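Local coordinates for SNF1-like protein kinase ssp2 (Schizosaccharomyces pombe, PDB 2QRD), which probably phosphorylates serine and threonine residues of target proteins as the catalytic subunit of a heterotrimeric AMP-activated protein kinase of the SNF1 family, at residues A[60-65]-A[127-132]. Residues are numbered along the deposited sequence; the frame is centred on the assembly and turned at random.
Sequences SRWEIP and CAMLVC
Trp62 reaches from the strand 57-63 to the helix 123-136 with the six-membered part of its indole, and the far corner of that ring settles against Leu130. CH2 of Trp62 lies 3.9 Å from CB of Leu130, and the neighbouring CZ2 is 4.1 Å from Leu130 CG, so the ring meets the root and branch point of the leucine. The two side chains cross at about a right angle. One helical position earlier, Met129 places its CB 4.3 Å from Trp62 CZ3, and its thioether then runs on to Pro65, where the methyl CE comes to 4.4 Å from CG of the proline.

One torsion and one polar tie describe how the indole is set. CG of Trp62 lies anti to the carbonyl carbon and beside the backbone N (chi1 -59°), which puts the six-membered ring against Leu130 and Met129, and NE1 turns back to donate to Ser60 OG at 2.9 Å. That bond is bent, 141° at the hydrogen, and the hydroxyl is tilted 17° out of the indole plane; it gives the N-H of a buried indole a partner and is likely to limit rotation of the ring. Ser60 OG is also hydrogen-bonded to Ile78 O on the adjacent strand.

Leu34 and Ala37 of the helix 23-37 also touch Trp62, while Ala33 of that helix meets Leu130, which places the indole between sheet and two helices of the KA1-like adenylate-sensor fold. Exchanging Trp62 for an alanine would probably open a gap beside Leu130 and Met129 and leave Ser60 without its indole donor. Strand and helix are joined by modest apolar packing, more buried at Trp62 and Leu130 than at Met129 and Pro65. The principle illustrated is that a hydrogen bond within a strand can set an aromatic ring whose outer carbons then pack on a helix through apolar contacts.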
loop_
_atom_site.group_PDB
_atom_site.type_symbol
_atom_site.label_atom_id
_atom_site.label_comp_id
_atom_site.label_asym_id
_atom_site.label_seq_id
_atom_site.Cartn_x
_atom_site.Cartn_y
_atom_site.Cartn_z
ATOM N N SER A 60 6.849 24.933 -14.861
ATOM C CA SER A 60 7.022 25.463 -13.517
ATOM C C SER A 60 8.213 24.796 -12.832
ATOM O O SER A 60 8.529 23.621 -13.086
ATOM C CB SER A 60 5.739 25.299 -12.682
ATOM O OG SER A 60 5.445 23.927 -12.490
ATOM N N ARG A 61 8.893 25.566 -12.001
ATOM C CA ARG A 61 9.958 25.042 -11.165
ATOM C C ARG A 61 9.586 25.242 -9.694
ATOM O O ARG A 61 9.125 26.320 -9.299
ATOM C CB ARG A 61 11.282 25.722 -11.499
ATOM C CG ARG A 61 12.468 24.978 -10.977
ATOM C CD ARG A 61 13.733 25.715 -11.306
ATOM N NE ARG A 61 13.661 27.087 -10.825
ATOM C CZ ARG A 61 14.441 28.065 -11.249
ATOM N NH1 ARG A 61 15.365 27.799 -12.164
ATOM N NH2 ARG A 61 14.294 29.302 -10.761
ATOM N N TRP A 62 9.797 24.196 -8.906
ATOM C CA TRP A 62 9.421 24.159 -7.489
ATOM C C TRP A 62 10.643 23.760 -6.667
ATOM O O TRP A 62 11.317 22.745 -6.971
ATOM C CB TRP A 62 8.353 23.088 -7.245
ATOM C CG TRP A 62 7.039 23.210 -8.006
ATOM C CD1 TRP A 62 6.831 23.112 -9.371
ATOM C CD2 TRP A 62 5.749 23.383 -7.425
ATOM N NE1 TRP A 62 5.487 23.257 -9.663
ATOM C CE2 TRP A 62 4.803 23.409 -8.488
ATOM C CE3 TRP A 62 5.299 23.536 -6.106
ATOM C CZ2 TRP A 62 3.436 23.583 -8.271
ATOM C CZ3 TRP A 62 3.926 23.696 -5.883
ATOM C CH2 TRP A 62 3.012 23.733 -6.964
ATOM N N GLU A 63 10.937 24.546 -5.630
ATOM C CA GLU A 63 11.956 24.150 -4.660
ATOM C C GLU A 63 11.391 22.964 -3.869
ATOM O O GLU A 63 10.206 22.939 -3.560
ATOM C CB GLU A 63 12.418 25.336 -3.769
ATOM C CG GLU A 63 13.199 26.440 -4.548
ATOM C CD GLU A 63 14.428 27.084 -3.805
ATOM O OE1 GLU A 63 14.252 28.000 -2.947
ATOM O OE2 GLU A 63 15.598 26.724 -4.141
ATOM N N ILE A 64 12.193 21.942 -3.610
ATOM C CA ILE A 64 11.663 20.796 -2.867
ATOM C C ILE A 64 11.834 21.069 -1.386
ATOM O O ILE A 64 12.946 21.235 -0.922
ATOM C CB ILE A 64 12.264 19.407 -3.328
ATOM C CG1 ILE A 64 12.011 19.163 -4.822
ATOM C CG2 ILE A 64 11.659 18.261 -2.540
ATOM C CD1 ILE A 64 12.924 18.152 -5.458
ATOM N N PRO A 65 10.719 21.145 -0.635
ATOM C CA PRO A 65 10.806 21.527 0.773
ATOM C C PRO A 65 11.819 20.754 1.599
ATOM O O PRO A 65 12.593 21.371 2.331
ATOM C CB PRO A 65 9.384 21.293 1.287
ATOM C CG PRO A 65 8.526 21.535 0.082
ATOM C CD PRO A 65 9.320 20.908 -1.043
ATOM N N CYS A 127 1.948 18.219 -6.352
ATOM C CA CYS A 127 0.641 18.280 -6.962
ATOM C C CYS A 127 -0.471 18.488 -5.944
ATOM O O CYS A 127 -1.469 19.147 -6.241
ATOM C CB CYS A 127 0.360 16.989 -7.716
ATOM S SG CYS A 127 1.277 16.744 -9.250
ATOM N N ALA A 128 -0.317 17.901 -4.753
ATOM C CA ALA A 128 -1.264 18.085 -3.659
ATOM C C ALA A 128 -1.255 19.528 -3.165
ATOM O O ALA A 128 -2.309 20.086 -2.865
ATOM C CB ALA A 128 -0.982 17.095 -2.510
ATOM N N MET A 129 -0.066 20.118 -3.070
ATOM C CA MET A 129 0.131 21.542 -2.798
ATOM C C MET A 129 -0.603 22.441 -3.831
ATOM O O MET A 129 -1.383 23.324 -3.457
ATOM C CB MET A 129 1.654 21.840 -2.758
ATOM C CG MET A 129 2.098 22.986 -1.843
ATOM S SD MET A 129 3.918 23.139 -1.501
ATOM C CE MET A 129 4.362 21.393 -1.198
ATOM N N LEU A 130 -0.346 22.201 -5.112
ATOM C CA LEU A 130 -1.047 22.910 -6.178
ATOM C C LEU A 130 -2.561 22.796 -6.015
ATOM O O LEU A 130 -3.275 23.797 -6.034
ATOM C CB LEU A 130 -0.623 22.374 -7.547
ATOM C CG LEU A 130 -0.629 23.378 -8.701
ATOM C CD1 LEU A 130 -0.925 22.680 -10.019
ATOM C CD2 LEU A 130 -1.635 24.490 -8.441
ATOM N N VAL A 131 -3.039 21.566 -5.855
ATOM C CA VAL A 131 -4.462 21.301 -5.740
ATOM C C VAL A 131 -5.079 22.062 -4.576
ATOM O O VAL A 131 -6.141 22.652 -4.732
ATOM C CB VAL A 131 -4.774 19.771 -5.690
ATOM C CG1 VAL A 131 -6.176 19.520 -5.248
ATOM C CG2 VAL A 131 -4.538 19.139 -7.070
ATOM N N CYS A 132 -4.391 22.116 -3.437
ATOM C CA CYS A 132 -4.901 22.873 -2.290
ATOM C C CYS A 132 -4.987 24.375 -2.531
ATOM O O CYS A 132 -5.876 25.040 -2.007
ATOM C CB CYS A 132 -4.094 22.574 -1.032
ATOM S SG CYS A 132 -4.422 20.878 -0.482
#